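Local coordinates for protein alpha-L-rhamnosidase (Streptomyces avermitilis, PDB 3W5M) that hydrolyses terminal non-reducing alpha-L-rhamnose residues from rhamnosides such as citrus flavonoids and gum arabic, and binds L-rhamnose through a calcium-dependent carbohydrate-binding module, at residues Arg160-Leu165 with Asn219-Val224; Ala183-Gly188 with Gly267-Asp272; Ser256-Asp261 with Phe273-Trp278. All coordinates share one frame; numbering follows the deposited sequence. Where two conformers were deposited one is given.

Contact 1 (Arg160-Leu165 with Asn219-Val224)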
loop_
_atom_site.group_PDB
_atom_site.type_symbol
_atom_site.label_atom_id
_atom_site.label_comp_id
_atom_site.label_asym_id
_atom_site.label_seq_id
_atom_site.Cartn_x
_atom_site.Cartn_y
_atom_site.Cartn_z
ATOM N N ARG A 160 21.871 -34.334 -26.222
ATOM C CA ARG A 160 22.120 -35.363 -25.215
ATOM C C ARG A 160 23.497 -35.241 -24.614
ATOM O O ARG A 160 24.458 -34.845 -25.298
ATOM C CB ARG A 160 22.017 -36.759 -25.853
ATOM C CG ARG A 160 20.600 -37.242 -26.128
ATOM C CD ARG A 160 20.565 -38.605 -26.843
ATOM N NE ARG A 160 21.398 -39.628 -26.197
ATOM C CZ ARG A 160 20.968 -40.463 -25.257
ATOM N NH1 ARG A 160 19.714 -40.419 -24.841
ATOM N NH2 ARG A 160 21.804 -41.371 -24.746
ATOM N N ARG A 161 23.603 -35.633 -23.345
ATOM C CA ARG A 161 24.904 -35.799 -22.707
ATOM C C ARG A 161 24.799 -36.822 -21.598
ATOM O O ARG A 161 23.888 -36.808 -20.789
ATOM C CB ARG A 161 25.482 -34.490 -22.156
ATOM C CG ARG A 161 26.936 -34.631 -21.719
ATOM C CD ARG A 161 27.577 -33.326 -21.286
ATOM N NE ARG A 161 28.849 -33.567 -20.611
ATOM C CZ ARG A 161 29.640 -32.606 -20.154
ATOM N NH1 ARG A 161 29.300 -31.330 -20.309
ATOM N NH2 ARG A 161 30.780 -32.928 -19.556
ATOM N N THR A 162 25.740 -37.747 -21.616
ATOM C CA THR A 162 25.864 -38.704 -20.518
ATOM C C THR A 162 27.069 -38.310 -19.693
ATOM O O THR A 162 28.174 -38.224 -20.231
ATOM C CB THR A 162 26.000 -40.149 -21.030
ATOM O OG1 THR A 162 24.814 -40.491 -21.752
ATOM C CG2 THR A 162 26.183 -41.119 -19.844
ATOM N N VAL A 163 26.837 -38.074 -18.399
ATOM C CA VAL A 163 27.880 -37.629 -17.451
ATOM C C VAL A 163 27.996 -38.552 -16.245
ATOM O O VAL A 163 26.988 -39.050 -15.733
ATOM C CB VAL A 163 27.626 -36.193 -16.939
ATOM C CG1 VAL A 163 28.057 -35.189 -17.986
ATOM C CG2 VAL A 163 26.174 -35.973 -16.499
ATOM N N ASP A 164 29.233 -38.753 -15.798
ATOM C CA ASP A 164 29.555 -39.626 -14.679
ATOM C C ASP A 164 29.639 -38.735 -13.435
ATOM O O ASP A 164 30.551 -37.918 -13.294
ATOM C CB ASP A 164 30.889 -40.339 -14.950
ATOM C CG ASP A 164 31.157 -41.496 -13.991
ATOM O OD1 ASP A 164 30.387 -41.701 -13.039
ATOM O OD2 ASP A 164 32.158 -42.220 -14.195
ATOM N N LEU A 165 28.666 -38.877 -12.547
ATOM C CA LEU A 165 28.571 -37.997 -11.374
ATOM C C LEU A 165 29.228 -38.644 -10.154
ATOM O O LEU A 165 29.264 -39.866 -10.067
ATOM C CB LEU A 165 27.105 -37.666 -11.085
ATOM C CG LEU A 165 26.306 -37.090 -12.268
ATOM C CD1 LEU A 165 24.925 -36.677 -11.798
ATOM C CD2 LEU A 165 27.038 -35.899 -12.893
ATOM N N ASN A 219 26.873 -42.853 -14.189
ATOM C CA ASN A 219 26.375 -42.248 -15.433
ATOM C C ASN A 219 24.908 -41.822 -15.344
ATOM O O ASN A 219 24.050 -42.601 -14.931
ATOM C CB ASN A 219 26.538 -43.220 -16.607
ATOM C CG ASN A 219 27.991 -43.472 -16.991
ATOM O OD1 ASN A 219 28.326 -44.572 -17.426
ATOM N ND2 ASN A 219 28.844 -42.455 -16.883
ATOM N N ASN A 220 24.622 -40.586 -15.753
ATOM C CA ASN A 220 23.265 -40.038 -15.789
ATOM C C ASN A 220 23.160 -39.456 -17.194
ATOM O O ASN A 220 24.125 -38.829 -17.650
ATOM C CB ASN A 220 23.099 -38.851 -14.835
ATOM C CG ASN A 220 23.143 -39.222 -13.363
ATOM O OD1 ASN A 220 22.195 -38.933 -12.632
ATOM N ND2 ASN A 220 24.249 -39.807 -12.907
ATOM N N THR A 221 22.012 -39.624 -17.842
ATOM C CA THR A 221 21.795 -39.096 -19.183
ATOM C C THR A 221 20.905 -37.866 -19.108
ATOM O O THR A 221 19.795 -37.918 -18.589
ATOM C CB THR A 221 21.175 -40.168 -20.072
ATOM O OG1 THR A 221 22.068 -41.294 -20.128
ATOM C CG2 THR A 221 20.930 -39.633 -21.490
ATOM N N LEU A 222 21.415 -36.739 -19.595
ATOM C CA LEU A 222 20.652 -35.496 -19.645
ATOM C C LEU A 222 20.246 -35.348 -21.094
ATOM O O LEU A 222 21.022 -35.694 -22.000
ATOM C CB LEU A 222 21.536 -34.302 -19.220
ATOM C CG LEU A 222 22.393 -34.577 -17.965
ATOM C CD1 LEU A 222 23.356 -33.448 -17.687
ATOM C CD2 LEU A 222 21.470 -34.794 -16.764
ATOM N N ALA A 223 19.029 -34.868 -21.315
ATOM C CA ALA A 223 18.536 -34.669 -22.669
ATOM C C ALA A 223 17.706 -33.419 -22.723
ATOM O O ALA A 223 16.921 -33.121 -21.805
ATOM C CB ALA A 223 17.731 -35.892 -23.127
ATOM N N VAL A 224 17.841 -32.670 -23.815
ATOM C CA VAL A 224 17.189 -31.369 -23.876
ATOM C C VAL A 224 16.679 -31.241 -25.285
ATOM O O VAL A 224 17.408 -31.538 -26.214
ATOM C CB VAL A 224 18.216 -30.235 -23.591
ATOM C CG1 VAL A 224 17.664 -28.864 -23.930
ATOM C CG2 VAL A 224 18.606 -30.246 -22.129
#
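Strands 160-165 and 219-224 run antiparallel, their axes 4.5 Å apart at closest approach and their directions 150° apart, in register from Arg160 opposite Ala223 to Asp164 opposite Asn219. Arg161 with Leu222 and Val163 with Asn220 are the hydrogen-bonded pairs, each exchanging two backbone bonds; the shortest joins Leu222 N to Arg161 O at 2.7 Å. In the alternate pairs the CA hydrogens of Arg160, Thr162, Asn219 and Thr221 point at carbonyl oxygens of the other strand.

On one face sit Arg160, Thr162 and Thr221. The two threonine hydroxyls meet at 3.3 Å between their OG1 atoms, in a hydrogen bond that either could donate. Both place OG1 anti to the carbonyl carbon (chi1 -62° in Thr162, -60° in Thr221), with the methyls anti to the backbone N; across the antiparallel pair Thr162 CG2 lies against Asn219 CB, and Thr221 CG2 over one face of the Arg160 guanidinium, 3.7 Å from NH1. The arginine's polar edge looks away to the loop beyond, where NE forms a salt bridge with Asp275 and NH1 bonds the carbonyls of Trp268 and Glu270.

On the other face Val163 CG2 meets Leu222 CD1 at 4.0 Å, the two side chains crossing at about a right angle. Next to them Leu165 CD1 rests against the Asn220 amide, 3.4 Å from ND2, an amide nitrogen that is bonded to His216 O. Leu222 and Val163 go on to touch Leu240 and Ile251 in the facing sheet.

The pair of strands therefore has two chemistries: a side where Val163, Leu165 and Leu222 pack into the core of the CBM67 beta-sandwich, and a polar side whose buried arginine is fixed in place by carbonyls and a carboxylate of the loop that covers it, which probably offset its charge.

Contact 2 (Ala183-Gly188 with Gly267-Asp272)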
loop_
_atom_site.group_PDB
_atom_site.type_symbol
_atom_site.label_atom_id
_atom_site.label_comp_id
_atom_site.label_asym_id
_atom_site.label_seq_id
_atom_site.Cartn_x
_atom_site.Cartn_y
_atom_site.Cartn_z
ATOM N N ALA A 183 12.909 -28.202 -23.124
ATOM C CA ALA A 183 12.338 -29.253 -22.269
ATOM C C ALA A 183 13.507 -30.162 -21.887
ATOM O O ALA A 183 14.181 -30.712 -22.755
ATOM C CB ALA A 183 11.262 -30.033 -23.009
ATOM N N VAL A 184 13.788 -30.259 -20.596
ATOM C CA VAL A 184 14.945 -31.007 -20.133
ATOM C C VAL A 184 14.513 -32.209 -19.276
ATOM O O VAL A 184 13.531 -32.120 -18.511
ATOM C CB VAL A 184 15.965 -30.085 -19.409
ATOM C CG1 VAL A 184 15.282 -29.254 -18.319
ATOM C CG2 VAL A 184 17.124 -30.891 -18.862
ATOM N N SER A 185 15.234 -33.313 -19.453
ATOM C CA SER A 185 15.011 -34.563 -18.716
ATOM C C SER A 185 16.300 -35.125 -18.135
ATOM O O SER A 185 17.396 -34.875 -18.650
ATOM C CB SER A 185 14.329 -35.590 -19.622
ATOM O OG SER A 185 15.165 -35.961 -20.708
ATOM N N VAL A 186 16.158 -35.899 -17.057
ATOM C CA VAL A 186 17.225 -36.716 -16.524
ATOM C C VAL A 186 16.805 -38.198 -16.502
ATOM O O VAL A 186 15.729 -38.530 -15.994
ATOM C CB VAL A 186 17.623 -36.290 -15.092
ATOM C CG1 VAL A 186 18.854 -37.077 -14.662
ATOM C CG2 VAL A 186 17.904 -34.789 -15.022
ATOM N N ASP A 187 17.659 -39.061 -17.063
ATOM C CA ASP A 187 17.416 -40.510 -17.235
ATOM C C ASP A 187 16.024 -40.829 -17.789
ATOM O O ASP A 187 15.406 -41.843 -17.424
ATOM C CB ASP A 187 17.699 -41.296 -15.939
ATOM C CG ASP A 187 19.212 -41.558 -15.705
ATOM O OD1 ASP A 187 20.072 -41.202 -16.557
ATOM O OD2 ASP A 187 19.541 -42.135 -14.647
ATOM N N GLY A 188 15.547 -39.963 -18.680
ATOM C CA GLY A 188 14.232 -40.121 -19.301
ATOM C C GLY A 188 13.074 -39.419 -18.597
ATOM O O GLY A 188 11.965 -39.377 -19.124
ATOM N N GLY A 267 12.673 -42.863 -27.355
ATOM C CA GLY A 267 13.731 -43.423 -26.538
ATOM C C GLY A 267 14.874 -42.441 -26.431
ATOM O O GLY A 267 15.767 -42.628 -25.621
ATOM N N TRP A 268 14.836 -41.378 -27.232
ATOM C CA TRP A 268 15.997 -40.471 -27.359
ATOM C C TRP A 268 16.375 -39.784 -26.066
ATOM O O TRP A 268 17.481 -39.230 -25.967
ATOM C CB TRP A 268 15.799 -39.414 -28.468
ATOM C CG TRP A 268 14.858 -38.317 -28.085
ATOM C CD1 TRP A 268 13.503 -38.326 -28.233
ATOM C CD2 TRP A 268 15.193 -37.033 -27.511
ATOM N NE1 TRP A 268 12.976 -37.144 -27.789
ATOM C CE2 TRP A 268 13.982 -36.342 -27.317
ATOM C CE3 TRP A 268 16.394 -36.424 -27.109
ATOM C CZ2 TRP A 268 13.922 -35.050 -26.771
ATOM C CZ3 TRP A 268 16.332 -35.123 -26.532
ATOM C CH2 TRP A 268 15.104 -34.461 -26.384
ATOM N N ARG A 269 15.463 -39.770 -25.087
ATOM C CA ARG A 269 15.797 -39.209 -23.772
ATOM C C ARG A 269 16.420 -40.261 -22.841
ATOM O O ARG A 269 16.915 -39.920 -21.775
ATOM C CB ARG A 269 14.594 -38.540 -23.114
ATOM C CG ARG A 269 13.992 -37.380 -23.921
ATOM C CD ARG A 269 12.907 -36.654 -23.148
ATOM N NE ARG A 269 12.513 -35.390 -23.785
ATOM C CZ ARG A 269 13.013 -34.173 -23.482
ATOM N NH1 ARG A 269 13.951 -34.015 -22.562
ATOM N NH2 ARG A 269 12.580 -33.094 -24.125
ATOM N N GLU A 270 16.408 -41.526 -23.257
ATOM C CA GLU A 270 16.822 -42.621 -22.342
ATOM C C GLU A 270 18.312 -42.878 -22.343
ATOM O O GLU A 270 18.996 -42.608 -23.349
ATOM C CB GLU A 270 16.117 -43.948 -22.676
ATOM C CG GLU A 270 14.617 -43.876 -22.852
ATOM C CD GLU A 270 13.858 -43.634 -21.563
ATOM O OE1 GLU A 270 14.459 -43.719 -20.474
ATOM O OE2 GLU A 270 12.649 -43.347 -21.648
ATOM N N PRO A 271 18.830 -43.442 -21.235
ATOM C CA PRO A 271 20.250 -43.743 -21.172
ATOM C C PRO A 271 20.829 -44.516 -22.361
ATOM O O PRO A 271 21.910 -44.150 -22.834
ATOM C CB PRO A 271 20.377 -44.546 -19.877
ATOM C CG PRO A 271 19.332 -43.947 -18.998
ATOM C CD PRO A 271 18.180 -43.596 -19.910
ATOM N N ASP A 272 20.141 -45.551 -22.846
ATOM C CA ASP A 272 20.788 -46.472 -23.800
ATOM C C ASP A 272 20.542 -46.189 -25.286
ATOM O O ASP A 272 20.843 -47.019 -26.153
ATOM C CB ASP A 272 20.476 -47.936 -23.446
ATOM C CG ASP A 272 21.292 -48.436 -22.252
ATOM O OD1 ASP A 272 22.341 -47.821 -21.945
ATOM O OD2 ASP A 272 20.886 -49.453 -21.628
HETATM O O HOH W 1 17.106 -37.839 -19.937
#
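Ser185 OG is gripped from two sides: it accepts from Arg269 NH1 at 2.9 Å, with an N-H...O angle of 163°, and donates to a water 2.8 Å away. That same water accepts from Gly188 N and donates to Arg269 O, so it ties the end of strand 183-186 and the tight bend after it to the backbone of the crossing loop. Ser185 can serve both partners because its OG stands between the backbone N and the carbonyl carbon (chi1 65°), facing the loop.

The arginine arrives fully extended from CG to NE, running along the strand rather than into it. Its guanidinium presents an edge: Ser185 OG and Ala183 O both lie close to its plane. NH2 bonds Ala183 O at 3.2 Å, and NH1 adds a weak bond to the same oxygen. Seen from that carbonyl the donor NH2 stands well above the peptide plane, 63° out of it. One face of the guanidinium is covered by CZ2 of Trp268, whose indole in turn carries Arg269 CG over its centre, which probably limits how far the guanidinium can turn.

Further along, Pro271 CG touches Asp187 OD1 at 3.7 Å; this carboxylate is held by His216 and by the backbone N of Thr221. Gly188 takes backbone angles (positive phi) at which a CB would already press on the carbonyl oxygen of the residue before; it would also meet Glu270 OE1 where that side chain now lies.

The loop is itself folded as a type I turn from Gly267 to Glu270, closed by Glu270 N to Gly267 O at 2.7 Å. It belongs to the connection between strands 258-260 and 282-286, which packs over the outer face of one antiparallel sheet of the CBM67 beta-sandwich, the face turned from the facing sheet.

Contact 3 (Ser256-Asp261 with Phe273-Trp278)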
loop_
_atom_site.group_PDB
_atom_site.type_symbol
_atom_site.label_atom_id
_atom_site.label_comp_id
_atom_site.label_asym_id
_atom_site.label_seq_id
_atom_site.Cartn_x
_atom_site.Cartn_y
_atom_site.Cartn_z
ATOM N N SER A 256 30.852 -30.921 -25.343
ATOM C CA SER A 256 30.754 -32.327 -24.910
ATOM C C SER A 256 29.347 -32.925 -25.095
ATOM O O SER A 256 29.168 -34.153 -24.942
ATOM C CB SER A 256 31.211 -32.454 -23.456
ATOM O OG SER A 256 32.594 -32.139 -23.385
ATOM N N TRP A 257 28.353 -32.078 -25.393
ATOM C CA TRP A 257 26.990 -32.532 -25.660
ATOM C C TRP A 257 26.893 -32.913 -27.113
ATOM O O TRP A 257 27.552 -32.302 -27.955
ATOM C CB TRP A 257 25.954 -31.431 -25.396
ATOM C CG TRP A 257 25.737 -31.127 -23.935
ATOM C CD1 TRP A 257 26.639 -30.585 -23.046
ATOM C CD2 TRP A 257 24.526 -31.317 -23.212
ATOM N NE1 TRP A 257 26.047 -30.436 -21.816
ATOM C CE2 TRP A 257 24.755 -30.887 -21.887
ATOM C CE3 TRP A 257 23.262 -31.832 -23.553
ATOM C CZ2 TRP A 257 23.757 -30.961 -20.886
ATOM C CZ3 TRP A 257 22.269 -31.898 -22.560
ATOM C CH2 TRP A 257 22.531 -31.470 -21.251
ATOM N N LYS A 258 26.062 -33.906 -27.400
ATOM C CA LYS A 258 25.752 -34.288 -28.783
ATOM C C LYS A 258 24.470 -33.593 -29.182
ATOM O O LYS A 258 23.602 -33.376 -28.338
ATOM C CB LYS A 258 25.566 -35.806 -28.908
ATOM C CG LYS A 258 26.822 -36.632 -28.714
ATOM C CD LYS A 258 27.848 -36.332 -29.808
ATOM C CE LYS A 258 28.808 -37.497 -30.039
ATOM N NZ LYS A 258 28.260 -38.522 -30.969
ATOM N N SER A 259 24.341 -33.247 -30.467
ATOM C CA SER A 259 23.136 -32.611 -30.967
ATOM C C SER A 259 22.653 -33.212 -32.284
ATOM O O SER A 259 23.455 -33.754 -33.039
ATOM C CB SER A 259 23.352 -31.100 -31.135
ATOM O OG SER A 259 22.107 -30.515 -31.569
ATOM N N THR A 260 21.353 -33.104 -32.558
ATOM C CA THR A 260 20.841 -33.489 -33.880
ATOM C C THR A 260 19.795 -32.525 -34.382
ATOM O O THR A 260 19.114 -31.898 -33.574
ATOM C CB THR A 260 20.293 -34.930 -33.924
ATOM O OG1 THR A 260 20.096 -35.312 -35.290
ATOM C CG2 THR A 260 18.975 -35.059 -33.135
ATOM N N ASP A 261 19.685 -32.416 -35.710
ATOM C CA ASP A 261 18.673 -31.579 -36.365
ATOM C C ASP A 261 17.516 -32.329 -37.041
ATOM O O ASP A 261 16.736 -31.712 -37.767
ATOM C CB ASP A 261 19.332 -30.623 -37.384
ATOM C CG ASP A 261 20.078 -31.361 -38.527
ATOM O OD1 ASP A 261 20.299 -32.594 -38.453
ATOM O OD2 ASP A 261 20.481 -30.688 -39.516
ATOM N N PHE A 273 20.040 -44.995 -25.571
ATOM C CA PHE A 273 19.748 -44.556 -26.930
ATOM C C PHE A 273 21.053 -44.351 -27.690
ATOM O O PHE A 273 22.035 -43.870 -27.110
ATOM C CB PHE A 273 18.983 -43.238 -26.854
ATOM C CG PHE A 273 18.647 -42.666 -28.188
ATOM C CD1 PHE A 273 17.531 -43.097 -28.879
ATOM C CD2 PHE A 273 19.478 -41.709 -28.766
ATOM C CE1 PHE A 273 17.224 -42.572 -30.127
ATOM C CE2 PHE A 273 19.185 -41.177 -30.007
ATOM C CZ PHE A 273 18.059 -41.611 -30.689
ATOM N N ASP A 274 21.085 -44.683 -28.981
ATOM C CA ASP A 274 22.339 -44.526 -29.702
ATOM C C ASP A 274 22.480 -43.133 -30.338
ATOM O O ASP A 274 21.797 -42.826 -31.296
ATOM C CB ASP A 274 22.523 -45.585 -30.779
ATOM C CG ASP A 274 23.790 -45.333 -31.611
ATOM O OD1 ASP A 274 24.803 -44.864 -31.038
ATOM O OD2 ASP A 274 23.759 -45.572 -32.828
ATOM N N ASP A 275 23.378 -42.325 -29.807
ATOM C CA ASP A 275 23.571 -40.982 -30.364
ATOM C C ASP A 275 24.968 -40.915 -30.952
ATOM O O ASP A 275 25.533 -39.826 -31.160
ATOM C CB ASP A 275 23.348 -39.914 -29.289
ATOM C CG ASP A 275 24.266 -40.088 -28.098
ATOM O OD1 ASP A 275 25.219 -40.878 -28.193
ATOM O OD2 ASP A 275 24.046 -39.440 -27.053
ATOM N N SER A 276 25.559 -42.077 -31.216
ATOM C CA SER A 276 26.946 -42.055 -31.669
ATOM C C SER A 276 27.109 -41.355 -33.038
ATOM O O SER A 276 28.184 -40.825 -33.319
ATOM C CB SER A 276 27.602 -43.445 -31.606
ATOM O OG SER A 276 27.039 -44.311 -32.554
ATOM N N GLY A 277 26.041 -41.299 -33.833
ATOM C CA GLY A 277 26.038 -40.592 -35.129
ATOM C C GLY A 277 25.677 -39.111 -35.067
ATOM O O GLY A 277 25.657 -38.430 -36.099
ATOM N N TRP A 278 25.378 -38.594 -33.869
ATOM C CA TRP A 278 25.008 -37.171 -33.677
ATOM C C TRP A 278 26.309 -36.346 -33.605
ATOM O O TRP A 278 27.240 -36.739 -32.905
ATOM C CB TRP A 278 24.259 -36.986 -32.342
ATOM C CG TRP A 278 22.827 -37.502 -32.261
ATOM C CD1 TRP A 278 22.230 -38.459 -33.044
ATOM C CD2 TRP A 278 21.847 -37.093 -31.308
ATOM N NE1 TRP A 278 20.931 -38.647 -32.650
ATOM C CE2 TRP A 278 20.677 -37.832 -31.571
ATOM C CE3 TRP A 278 21.854 -36.170 -30.238
ATOM C CZ2 TRP A 278 19.503 -37.673 -30.815
ATOM C CZ3 TRP A 278 20.704 -35.995 -29.485
ATOM C CH2 TRP A 278 19.524 -36.746 -29.786
HETATM O O HOH W 2 27.705 -40.009 -28.521
#
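The Trp278 indole lies flat between two groups, with Thr260 on one face and Asp275 on the other, where the loop after the short edge strand 258-260 folds back on the CBM67 beta-sandwich. Thr260 makes a CH-pi contact: CG2 stands over the six-membered ring, 3.6 Å from its centroid and 16° off the normal. The threonine has its hydroxyl anti to the backbone N (chi1 -167°), which leaves the methyl to point at the ring. Asp275 CB covers the opposite face toward the rim. Replacing Trp278 by an alanine would probably open a gap between Thr260 CG2 and Asp275 CB and leave the loop less firmly seated on the strand.

Lys258 meets the indole at its edge, its backbone C lying in the ring plane. Its CB packs 3.9 Å from Trp278 CB, then the chain bends at chi2 (-64°) and again at chi4, bringing the ammonium group round to the loop backbone. NZ bonds Trp278 O at 2.8 Å, in the carbonyl plane, and Asp275 O at 3.0 Å. The second oxygen also accepts from Trp278 N, closing the type I turn from Asp275 to Trp278; the two donors come from opposite faces of its plane. A water bridges NZ to Asp275 OD1, while OD2 of that carboxylate forms a salt bridge with Arg160, so the lysine and arginine probably share its charge.

Just before the turn, Asp274 makes an Asx turn: its OD1 takes Ser276 N from above the carboxylate plane at 2.9 Å, and Ser276 OG on its syn lone pair at 2.8 Å.

Overall arrangement
All three contacts lie in CBM67 on one antiparallel sheet, ordered 189-193, 181-186, 218-227, 156-165, 258-260. Contact 1 joins the central strand 218-227 to its neighbour 156-165; contact 2 starts from strand 181-186 and contact 3 from the edge strand 258-260. Centres lie about 8 Å apart for contacts 1 and 2, about 12 Å for the other pairs. Along the chain, contact 1 closes before contact 3 opens, whereas contact 2 crosses both. Loop 267-278 supplies second segments to contacts 2 and 3, and Arg160 reaches both, making sheet and loop one unit. Contacts 1 and 2 lie away from the calcium and rhamnose sites; the Ser259 side chain is about 12 Å from that of calcium ligand Asn228.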